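Long-range contacts in terminal oxygenase component of carbazole (Janthinobacterium sp., PDB 7BUG), which forms the terminal oxygenase of carbazole 1,9a-dioxygenase, which dihydroxylates carbazole at its angular and adjacent carbons using a [2Fe-2S] cluster and a mononuclear iron: residues V32-E37 with K130-I135; L161-I166 with Y296-G301; H28-M33 with L46-E51; I38-P43 with R57-L62. All coordinates share one frame; numbering follows the deposited sequence.

Interaction 1: V32-E37 with K130-I135; sequences VMFSKE and KGCVFI
Phe34 meets Gly131 and Cys132 along one side of its ring. Gly131 O sits at the ring edge, close to its plane and 3.6 Å from Phe34 CD1, while Cys132 SG comes in obliquely, 3.9 Å from Phe34 CE1, as a sulfur-aromatic contact. Phe34 and Cys132 form a non-hydrogen-bonded antiparallel pair with both side chains on one face of the sheet; with CG anti to the carbonyl carbon (chi1 -65°), the ring lies beside the backbone N. There it also stacks on Phe297 of the catalytic domain. With an alanine here, Phe297 would probably lose its stacking partner and Cys132 its aromatic neighbour, opening a gap where the two domains meet.

The other face belongs to Met33 and Val133, whose side chains run side by side in the same direction, Met33 CG 3.8 Å from Val133 CG2. Next to them Val32 and Ile135 meet at about a right angle, Val32 CG2 lying 3.8 Å from Ile135 CD1.

All this hangs on an antiparallel pairing in the β-sheet of the Rieske domain, where the chain leaving strand 28-32 turns a corner. Val32 N gives a 2.9 Å bond to Val133 O, almost in line with the carbonyl, and Val133 N answers to Met33 O at 2.8 Å. Beyond the corner Ser35 N reaches Gly131 O at 2.8 Å from above the carbonyl plane. The same oxygen accepts from a water that in turn takes the N-H of Lys36, while Ser35 OG bonds to Glu128. Glu37 folds back inside its own segment, its OE1 receiving Phe34 N in an almost straight bond (176°).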
# COMPACT_ATOMS: atom_id res chain seq x y z
N VAL A 32 -24.33 10.52 10.43
CA VAL A 32 -23.21 9.55 10.59
C VAL A 32 -23.67 8.24 11.22
O VAL A 32 -22.94 7.27 11.09
CB VAL A 32 -22.09 10.17 11.42
CG1 VAL A 32 -21.46 11.35 10.66
CG2 VAL A 32 -22.54 10.60 12.77
N MET A 33 -24.81 8.23 11.89
CA MET A 33 -25.31 7.00 12.56
C MET A 33 -26.74 7.26 12.99
O MET A 33 -27.23 8.38 12.82
CB MET A 33 -24.47 6.62 13.77
CG MET A 33 -24.59 7.56 14.91
SD MET A 33 -23.47 7.07 16.28
CE MET A 33 -21.91 7.56 15.60
N PHE A 34 -27.41 6.21 13.44
CA PHE A 34 -28.80 6.32 13.96
C PHE A 34 -28.75 6.51 15.47
O PHE A 34 -27.84 6.10 16.14
CB PHE A 34 -29.63 5.11 13.54
CG PHE A 34 -29.83 5.03 12.05
CD1 PHE A 34 -30.71 5.88 11.40
CD2 PHE A 34 -29.05 4.18 11.29
CE1 PHE A 34 -30.88 5.82 10.02
CE2 PHE A 34 -29.23 4.12 9.91
CZ PHE A 34 -30.09 4.97 9.28
N SER A 35 -29.70 7.30 15.96
CA SER A 35 -29.83 7.62 17.40
C SER A 35 -29.76 6.34 18.24
O SER A 35 -29.09 6.36 19.31
CB SER A 35 -31.13 8.32 17.59
OG SER A 35 -31.12 9.60 16.97
N LYS A 36 -30.39 5.27 17.77
CA LYS A 36 -30.53 4.01 18.57
C LYS A 36 -29.17 3.32 18.66
O LYS A 36 -29.02 2.39 19.42
CB LYS A 36 -31.56 3.09 17.92
CG LYS A 36 -31.14 2.56 16.56
CD LYS A 36 -32.14 1.62 15.88
CE LYS A 36 -33.58 1.96 16.17
NZ LYS A 36 -34.46 1.02 15.44
N GLU A 37 -28.20 3.75 17.87
CA GLU A 37 -26.88 3.07 17.84
C GLU A 37 -25.94 3.65 18.86
O GLU A 37 -24.78 3.17 18.94
CB GLU A 37 -26.25 3.18 16.46
CG GLU A 37 -27.06 2.45 15.42
CD GLU A 37 -26.49 2.50 14.01
OE1 GLU A 37 -26.21 3.63 13.50
OE2 GLU A 37 -26.33 1.40 13.41
N LYS A 130 -35.25 12.84 13.57
CA LYS A 130 -35.84 11.66 12.87
C LYS A 130 -35.03 10.38 13.14
O LYS A 130 -34.91 9.56 12.23
CB LYS A 130 -35.95 11.97 11.37
CG LYS A 130 -36.81 13.18 11.04
CD LYS A 130 -38.17 13.08 11.70
CE LYS A 130 -39.27 13.80 10.96
NZ LYS A 130 -40.56 13.69 11.69
N GLY A 131 -34.48 10.24 14.34
CA GLY A 131 -33.68 9.08 14.74
C GLY A 131 -32.36 9.01 14.01
O GLY A 131 -31.74 7.97 14.09
N CYS A 132 -31.90 10.13 13.43
CA CYS A 132 -30.58 10.21 12.74
C CYS A 132 -29.68 11.18 13.48
O CYS A 132 -30.15 12.28 13.92
CB CYS A 132 -30.72 10.65 11.30
SG CYS A 132 -31.86 9.60 10.35
N VAL A 133 -28.39 10.85 13.57
CA VAL A 133 -27.40 11.71 14.26
C VAL A 133 -26.66 12.52 13.21
O VAL A 133 -25.96 11.91 12.39
CB VAL A 133 -26.42 10.86 15.08
CG1 VAL A 133 -25.31 11.70 15.71
CG2 VAL A 133 -27.15 10.04 16.13
N PHE A 134 -26.77 13.85 13.31
CA PHE A 134 -26.09 14.78 12.37
C PHE A 134 -24.99 15.52 13.10
O PHE A 134 -25.22 16.04 14.23
CB PHE A 134 -27.11 15.78 11.84
CG PHE A 134 -28.13 15.24 10.89
CD1 PHE A 134 -29.32 14.67 11.31
CD2 PHE A 134 -27.87 15.28 9.54
CE1 PHE A 134 -30.22 14.15 10.39
CE2 PHE A 134 -28.81 14.83 8.63
CZ PHE A 134 -30.00 14.29 9.06
N ILE A 135 -23.82 15.61 12.49
CA ILE A 135 -22.69 16.42 13.00
C ILE A 135 -22.48 17.58 12.05
O ILE A 135 -22.48 17.35 10.84
CB ILE A 135 -21.42 15.54 13.13
CG1 ILE A 135 -21.67 14.42 14.13
CG2 ILE A 135 -20.19 16.37 13.47
CD1 ILE A 135 -20.55 13.45 14.24
O HOH W 1 -32.45 5.74 15.54

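Interaction 2: L161-I166 with Y296-G301; sequences LGKNQI and YFQTLG
Leu161 with Leu300 and Lys163 with Gln298 are joined by two backbone hydrogen bonds each. In both, the shorter runs back to the first strand: Leu300 N to Leu161 O and Gln298 N to Lys163 O, each 2.8 Å. A third pair is less even, for Tyr296 N reaches Gln165 O at 2.9 Å, whereas the return bond from Gln165 N to Tyr296 O stretches to 3.3 Å and approaches from above the carbonyl plane.

Outward from the backbone, Lys163 and Gln298 lie side by side and point the same way, Gln298 OE1 resting 3.8 Å from Lys163 CD. Lys163, with CG anti to the backbone N (chi1 -175°) and the chain extended, carries NZ on to a salt bridge with Glu327; its bond to Gln165 OE1 is weak. The amide NE2 of Gln298 is held by Leu326 O.

In chain order these are the first and last strands of the antiparallel sheet in the catalytic domain, whose Bet v 1-like, helix-grip fold sets them side by side, 158-167 at the sheet's edge within this chain, with helix 307-327 packed on the Leu161 and Leu300 side chains. On that same face the side chain of Tyr296 comes to about 7 Å (nearest atoms) from the iron(II) ion, and its OH bonds to Glu284. CG of Gln298 covers one face of the tyrosine ring, displaced toward the rim.

On the opposite face Asn164 leans against Phe297, Asn164 CG 3.6 Å from Phe297 CD2, with amide and ring planes 64° apart. Gly162 CA comes within 3.0 Å of Gln298 O, so closely that a β-carbon at this position would run into that oxygen.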
# COMPACT_ATOMS: atom_id res chain seq x y z
N LEU A 161 -36.88 5.67 8.58
CA LEU A 161 -36.25 4.40 8.94
C LEU A 161 -35.09 4.21 7.96
O LEU A 161 -35.23 4.62 6.81
CB LEU A 161 -37.28 3.28 8.85
CG LEU A 161 -38.38 3.33 9.91
CD1 LEU A 161 -39.51 2.37 9.53
CD2 LEU A 161 -37.80 3.00 11.25
N GLY A 162 -34.03 3.54 8.37
CA GLY A 162 -32.91 3.47 7.42
C GLY A 162 -31.91 2.38 7.66
O GLY A 162 -32.06 1.49 8.53
N LYS A 163 -30.83 2.52 6.91
CA LYS A 163 -29.67 1.63 6.96
C LYS A 163 -28.42 2.46 6.62
O LYS A 163 -28.54 3.37 5.79
CB LYS A 163 -29.87 0.54 5.91
CG LYS A 163 -28.81 -0.50 5.93
CD LYS A 163 -28.96 -1.48 4.82
CE LYS A 163 -27.72 -2.33 4.77
NZ LYS A 163 -27.74 -3.11 3.53
N ASN A 164 -27.30 2.12 7.21
CA ASN A 164 -26.01 2.85 7.00
C ASN A 164 -24.95 1.78 6.74
O ASN A 164 -25.01 0.67 7.37
CB ASN A 164 -25.66 3.73 8.20
CG ASN A 164 -24.50 4.69 7.92
OD1 ASN A 164 -24.25 4.98 6.73
ND2 ASN A 164 -23.85 5.14 8.98
N GLN A 165 -24.05 2.05 5.82
CA GLN A 165 -22.85 1.19 5.68
C GLN A 165 -21.72 2.00 5.07
O GLN A 165 -21.93 3.12 4.60
CB GLN A 165 -23.18 -0.04 4.86
CG GLN A 165 -23.52 0.30 3.45
CD GLN A 165 -24.15 -0.88 2.74
OE1 GLN A 165 -25.33 -0.89 2.43
NE2 GLN A 165 -23.29 -1.83 2.43
N ILE A 166 -20.55 1.45 5.18
CA ILE A 166 -19.30 2.11 4.69
C ILE A 166 -19.00 1.50 3.33
O ILE A 166 -18.94 0.25 3.22
CB ILE A 166 -18.15 1.91 5.67
CG1 ILE A 166 -18.46 2.62 6.99
CG2 ILE A 166 -16.83 2.37 5.10
CD1 ILE A 166 -17.44 2.38 8.05
N TYR A 296 -22.91 5.38 3.13
CA TYR A 296 -24.13 5.34 2.30
C TYR A 296 -25.28 5.27 3.29
O TYR A 296 -25.60 4.17 3.87
CB TYR A 296 -24.04 4.19 1.31
CG TYR A 296 -25.28 4.04 0.47
CD1 TYR A 296 -25.99 5.11 -0.04
CD2 TYR A 296 -25.69 2.77 0.05
CE1 TYR A 296 -27.10 4.96 -0.84
CE2 TYR A 296 -26.76 2.61 -0.81
CZ TYR A 296 -27.51 3.69 -1.23
OH TYR A 296 -28.64 3.57 -2.03
N PHE A 297 -25.81 6.44 3.60
CA PHE A 297 -26.75 6.61 4.71
C PHE A 297 -28.15 6.70 4.10
O PHE A 297 -28.53 7.72 3.51
CB PHE A 297 -26.36 7.83 5.55
CG PHE A 297 -27.15 7.97 6.84
CD1 PHE A 297 -28.38 8.58 6.90
CD2 PHE A 297 -26.58 7.58 8.02
CE1 PHE A 297 -29.04 8.71 8.11
CE2 PHE A 297 -27.23 7.69 9.24
CZ PHE A 297 -28.47 8.28 9.27
N GLN A 298 -28.85 5.56 4.10
CA GLN A 298 -30.08 5.39 3.31
C GLN A 298 -31.28 5.53 4.27
O GLN A 298 -31.21 4.92 5.38
CB GLN A 298 -30.16 3.96 2.75
CG GLN A 298 -29.25 3.63 1.60
CD GLN A 298 -29.35 2.13 1.35
OE1 GLN A 298 -29.11 1.32 2.24
NE2 GLN A 298 -29.80 1.78 0.15
N THR A 299 -32.29 6.30 3.89
CA THR A 299 -33.54 6.43 4.68
C THR A 299 -34.75 6.34 3.77
O THR A 299 -34.66 6.71 2.61
CB THR A 299 -33.63 7.74 5.50
OG1 THR A 299 -33.85 8.83 4.61
CG2 THR A 299 -32.39 8.00 6.34
N LEU A 300 -35.83 5.75 4.30
CA LEU A 300 -37.15 5.81 3.66
C LEU A 300 -38.07 6.54 4.63
O LEU A 300 -38.03 6.26 5.85
CB LEU A 300 -37.70 4.40 3.40
CG LEU A 300 -36.85 3.55 2.45
CD1 LEU A 300 -37.50 2.16 2.30
CD2 LEU A 300 -36.73 4.21 1.10
N GLY A 301 -38.83 7.45 4.08
CA GLY A 301 -39.79 8.23 4.85
C GLY A 301 -41.21 7.91 4.46
O GLY A 301 -41.47 7.81 3.25

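Interaction 3: H28-M33 with L46-E51; sequences HWYPVM and LKLLGE
Leu49 lays its CD1 methyl over one face of the Tyr30 ring, 4.2 Å from the ring centroid and 23° off the normal, a CH-pi contact displaced toward the CE2-CZ rim. Leu48 approaches the same ring obliquely, nearer its root, with CD1 4.0 Å from Tyr30 CB.

The two strands, 28-32 and 44-48, are the outermost of the six-stranded antiparallel sheet in the Rieske domain. That sheet bends round so that they face each other as two layers would, the axes of 28-32 and 46-48 coming to 9.3 Å at closest with their directions 151° apart, and an apolar core between them. A tight type I' turn from Leu48 to Glu51 joins strand 44-48 to its hairpin partner, and Leu49, in the turn's first corner, is thereby brought round to the tyrosine. The hydroxyl of Tyr30 is tied to Phe25 O, fixing the far end of the ring. Replaced by an alanine, the residue would probably leave Leu49 without the ring it lies on and Phe25 O without its hydroxyl partner.

Further along, Val32 sets CG1 against Leu48 and CG2 against Leu46, meeting each side chain at about a right angle: CG1 is 4.0 Å from Leu48 CD2, and CG2 is 3.8 Å from Leu46 CD2. CG of Leu48 stands anti to its backbone N (chi1 178°), which carries both its methyls across the interface, CD1 to the tyrosine and CD2 to the valine. Met33 bends at its thioether and packs more tightly than carbons usually do, its CE methyl only 3.3 Å from Leu46 CD2.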
# COMPACT_ATOMS: atom_id res chain seq x y z
N HIS A 28 -21.07 22.04 6.74
CA HIS A 28 -22.40 21.47 6.54
C HIS A 28 -22.64 20.40 7.61
O HIS A 28 -21.68 19.90 8.19
CB HIS A 28 -22.59 20.85 5.15
CG HIS A 28 -22.47 21.77 3.99
ND1 HIS A 28 -23.56 22.31 3.39
CD2 HIS A 28 -21.39 22.22 3.33
CE1 HIS A 28 -23.12 23.08 2.39
NE2 HIS A 28 -21.82 23.04 2.30
N TRP A 29 -23.90 20.11 7.81
CA TRP A 29 -24.40 18.99 8.60
C TRP A 29 -24.29 17.71 7.78
O TRP A 29 -24.69 17.73 6.62
CB TRP A 29 -25.85 19.22 9.00
CG TRP A 29 -26.08 20.34 9.97
CD1 TRP A 29 -26.53 21.59 9.67
CD2 TRP A 29 -25.97 20.25 11.39
NE1 TRP A 29 -26.67 22.31 10.82
CE2 TRP A 29 -26.39 21.51 11.89
CE3 TRP A 29 -25.60 19.27 12.30
CZ2 TRP A 29 -26.38 21.81 13.24
CZ3 TRP A 29 -25.65 19.54 13.64
CH2 TRP A 29 -26.03 20.79 14.10
N TYR A 30 -23.87 16.64 8.46
CA TYR A 30 -23.85 15.29 7.87
C TYR A 30 -24.40 14.25 8.84
O TYR A 30 -24.00 14.24 10.00
CB TYR A 30 -22.41 14.87 7.55
CG TYR A 30 -21.79 15.68 6.45
CD1 TYR A 30 -22.01 15.37 5.13
CD2 TYR A 30 -21.03 16.79 6.73
CE1 TYR A 30 -21.42 16.10 4.10
CE2 TYR A 30 -20.48 17.56 5.73
CZ TYR A 30 -20.65 17.21 4.41
OH TYR A 30 -20.08 18.01 3.46
N PRO A 31 -25.20 13.31 8.36
CA PRO A 31 -25.61 12.17 9.18
C PRO A 31 -24.51 11.12 9.26
O PRO A 31 -23.82 10.91 8.27
CB PRO A 31 -26.85 11.65 8.49
CG PRO A 31 -26.58 11.89 7.06
CD PRO A 31 -25.81 13.21 7.02
N VAL A 32 -24.33 10.52 10.43
CA VAL A 32 -23.21 9.55 10.59
C VAL A 32 -23.67 8.24 11.22
O VAL A 32 -22.94 7.27 11.09
CB VAL A 32 -22.09 10.17 11.42
CG1 VAL A 32 -21.46 11.35 10.66
CG2 VAL A 32 -22.54 10.60 12.77
N MET A 33 -24.81 8.23 11.89
CA MET A 33 -25.31 7.00 12.56
C MET A 33 -26.74 7.26 12.99
O MET A 33 -27.23 8.38 12.82
CB MET A 33 -24.47 6.62 13.77
CG MET A 33 -24.59 7.56 14.91
SD MET A 33 -23.47 7.07 16.28
CE MET A 33 -21.91 7.56 15.60
N LEU A 46 -15.83 7.62 14.90
CA LEU A 46 -16.10 7.58 13.46
C LEU A 46 -15.16 8.58 12.80
O LEU A 46 -14.56 9.41 13.48
CB LEU A 46 -17.56 7.88 13.21
CG LEU A 46 -18.01 9.26 13.67
CD1 LEU A 46 -18.01 10.25 12.54
CD2 LEU A 46 -19.39 9.14 14.28
N LYS A 47 -15.03 8.45 11.50
CA LYS A 47 -14.24 9.41 10.70
C LYS A 47 -15.19 10.12 9.73
O LYS A 47 -15.94 9.47 9.00
CB LYS A 47 -13.09 8.67 10.01
CG LYS A 47 -12.21 9.64 9.24
CD LYS A 47 -11.05 8.96 8.51
CE LYS A 47 -9.90 8.76 9.46
NZ LYS A 47 -8.78 8.13 8.73
N LEU A 48 -15.13 11.46 9.72
CA LEU A 48 -16.00 12.32 8.91
C LEU A 48 -15.14 13.40 8.27
O LEU A 48 -14.40 14.10 8.99
CB LEU A 48 -17.07 12.91 9.80
CG LEU A 48 -18.03 13.87 9.14
CD1 LEU A 48 -18.76 13.25 7.96
CD2 LEU A 48 -19.02 14.46 10.13
N LEU A 49 -15.20 13.50 6.94
CA LEU A 49 -14.38 14.51 6.21
C LEU A 49 -12.91 14.34 6.56
O LEU A 49 -12.16 15.32 6.61
CB LEU A 49 -14.90 15.93 6.50
CG LEU A 49 -15.97 16.48 5.56
CD1 LEU A 49 -17.17 15.60 5.40
CD2 LEU A 49 -16.36 17.90 5.98
N GLY A 50 -12.49 13.11 6.85
CA GLY A 50 -11.10 12.75 7.15
C GLY A 50 -10.70 12.92 8.58
O GLY A 50 -9.56 12.52 8.98
N GLU A 51 -11.59 13.44 9.42
CA GLU A 51 -11.29 13.72 10.83
C GLU A 51 -11.91 12.62 11.73
O GLU A 51 -13.12 12.29 11.61
CB GLU A 51 -11.94 15.04 11.29
CG GLU A 51 -11.55 16.24 10.44
CD GLU A 51 -11.93 17.60 10.98
OE1 GLU A 51 -12.19 17.70 12.18
OE2 GLU A 51 -11.91 18.57 10.18

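Interaction 4: I38-P43 with R57-L62; sequences INEGEP and RIDGKL. With CO3 (carbonate ion), chain M.
Arg57 reaches across to Ile38 and gives its NE hydrogen to Ile38 O at 2.8 Å, with the oxygen in the guanidinium plane, although the donor stands above the plane of the Ile38 carbonyl. NH2 adds a weak, bent bond to the same oxygen at 3.4 Å and is better served by Ser35 O. NH1 bonds to Gly60 O at 2.9 Å and makes a salt bridge with Glu128, so all three nitrogens have acceptors. Leu62 CD2 covers one guanidinium face over its centre, and Ile38 CG2 touches NH2.

The carboxylate of Glu40 takes two backbone N-H groups, one on each oxygen and both on syn lone pairs: Asp59 N to OE2 at 2.6 Å, and Gly60 N to OE1 at 3.0 Å. A bend at chi2 (71°) turns the side chain, whose CB starts out away from the hairpin, back onto these two amides. The two donated hydrogens probably favour its charged form, even with the Asp59 carboxylate nearby; Asp59 itself has Lys85 as its salt-bridge partner. Beside this, Gly41 N bonds to Arg57 O at 2.8 Å, nearly straight at 171°. Within its own segment Asn39 ND2 reaches Glu42 OE1 at 3.0 Å. Lys61 points elsewhere, its NZ donating to O3 of a carbonate ion at 3.1 Å, an ion that also takes Val126 N.

Two turns are thus bound together at the surface of the Rieske domain: a type II turn from Asn39 to Glu42, with Gly41 at its third position, and the type I' turn from Ile58 to Lys61 that closes the β-hairpin of strands 51-58 and 61-66.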
# COMPACT_ATOMS: atom_id res chain seq x y z
N ILE A 38 -26.32 4.75 19.52
CA ILE A 38 -25.45 5.40 20.54
C ILE A 38 -26.25 5.47 21.84
O ILE A 38 -27.27 6.18 21.90
CB ILE A 38 -24.82 6.73 20.12
CG1 ILE A 38 -24.13 7.37 21.32
CG2 ILE A 38 -25.81 7.66 19.45
CD1 ILE A 38 -22.98 8.18 20.95
N ASN A 39 -25.84 4.64 22.79
CA ASN A 39 -26.46 4.53 24.12
C ASN A 39 -25.80 5.52 25.07
O ASN A 39 -24.65 5.91 24.88
CB ASN A 39 -26.30 3.13 24.72
CG ASN A 39 -27.14 2.05 24.05
OD1 ASN A 39 -28.35 2.21 23.88
ND2 ASN A 39 -26.51 0.94 23.71
N GLU A 40 -26.51 5.83 26.14
CA GLU A 40 -26.00 6.63 27.26
C GLU A 40 -24.59 6.14 27.67
O GLU A 40 -24.43 4.95 28.09
CB GLU A 40 -26.98 6.53 28.43
CG GLU A 40 -26.60 7.39 29.61
CD GLU A 40 -26.76 8.88 29.39
OE1 GLU A 40 -27.51 9.28 28.44
OE2 GLU A 40 -26.19 9.64 30.20
N GLY A 41 -23.65 7.06 27.72
CA GLY A 41 -22.29 6.84 28.22
C GLY A 41 -21.52 5.78 27.45
O GLY A 41 -20.57 5.20 28.08
N GLU A 42 -21.88 5.51 26.19
CA GLU A 42 -21.12 4.56 25.32
C GLU A 42 -20.52 5.35 24.15
O GLU A 42 -21.11 5.35 23.09
CB GLU A 42 -22.04 3.43 24.88
CG GLU A 42 -22.55 2.62 26.09
CD GLU A 42 -23.63 1.58 25.87
OE1 GLU A 42 -23.68 0.99 24.77
OE2 GLU A 42 -24.43 1.34 26.82
N PRO A 43 -19.39 6.06 24.32
CA PRO A 43 -18.82 6.85 23.22
C PRO A 43 -18.55 5.97 22.00
O PRO A 43 -18.20 4.81 22.12
CB PRO A 43 -17.54 7.46 23.76
CG PRO A 43 -17.66 7.36 25.27
CD PRO A 43 -18.57 6.18 25.53
N ARG A 57 -23.28 10.13 24.39
CA ARG A 57 -24.63 10.54 24.86
C ARG A 57 -24.53 10.70 26.37
O ARG A 57 -24.17 9.70 27.05
CB ARG A 57 -25.70 9.54 24.41
CG ARG A 57 -27.09 10.01 24.82
CD ARG A 57 -28.07 8.94 24.43
NE ARG A 57 -28.19 8.63 23.01
CZ ARG A 57 -28.85 9.35 22.11
NH1 ARG A 57 -29.33 10.53 22.42
NH2 ARG A 57 -28.94 8.94 20.86
N ILE A 58 -24.86 11.87 26.88
CA ILE A 58 -24.69 12.18 28.33
C ILE A 58 -26.02 12.82 28.74
O ILE A 58 -26.33 13.91 28.24
CB ILE A 58 -23.51 13.09 28.60
CG1 ILE A 58 -22.20 12.49 28.06
CG2 ILE A 58 -23.38 13.35 30.08
CD1 ILE A 58 -21.10 13.50 27.97
N ASP A 59 -26.70 12.15 29.66
CA ASP A 59 -28.06 12.56 30.09
C ASP A 59 -28.95 12.77 28.86
O ASP A 59 -29.70 13.76 28.86
CB ASP A 59 -27.99 13.79 30.97
CG ASP A 59 -27.47 13.54 32.38
OD1 ASP A 59 -27.62 12.40 32.88
OD2 ASP A 59 -26.88 14.48 32.91
N GLY A 60 -28.79 11.91 27.85
CA GLY A 60 -29.63 11.87 26.65
C GLY A 60 -29.14 12.81 25.55
O GLY A 60 -29.60 12.63 24.43
N LYS A 61 -28.19 13.70 25.84
CA LYS A 61 -27.75 14.76 24.90
C LYS A 61 -26.47 14.25 24.21
O LYS A 61 -25.56 13.74 24.91
CB LYS A 61 -27.58 16.12 25.56
CG LYS A 61 -27.08 17.23 24.65
CD LYS A 61 -27.16 18.58 25.24
CE LYS A 61 -26.37 19.62 24.45
NZ LYS A 61 -26.98 19.87 23.12
N LEU A 62 -26.37 14.53 22.92
CA LEU A 62 -25.15 14.12 22.18
C LEU A 62 -24.10 15.23 22.19
O LEU A 62 -24.37 16.45 22.15
CB LEU A 62 -25.53 13.74 20.76
CG LEU A 62 -26.42 12.52 20.60
CD1 LEU A 62 -26.63 12.23 19.12
CD2 LEU A 62 -25.87 11.31 21.29
C CO3 M . -24.52 21.70 20.32
O1 CO3 M . -24.31 20.54 19.81
O2 CO3 M . -23.75 22.75 19.98
O3 CO3 M . -25.39 21.82 21.31

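In the fold
Interactions 1, 3 and 4 all reach the six-stranded sheet of the Rieske domain, while interaction 2 lies in the seven-stranded sheet of the catalytic domain. Interactions 1 and 3 share Val32 and Met33, their centres about 11 Å apart; interaction 4 touches both, its centre about 12 Å from that of interaction 1, about 18 Å from that of interaction 3 and about 21 Å from that of interaction 2. Along the chain, 28-33 comes first, and 38-43 and 57-62 fall between the two halves of interaction 1, with interaction 2 following last. Interactions 1 and 2, centres about 10 Å apart, touch where Phe34 packs over the backbone of Gly162 and Lys163, so the corner after strand 28-32 belongs to the seam joining the cluster-carrying domain to the one that holds the mononuclear iron.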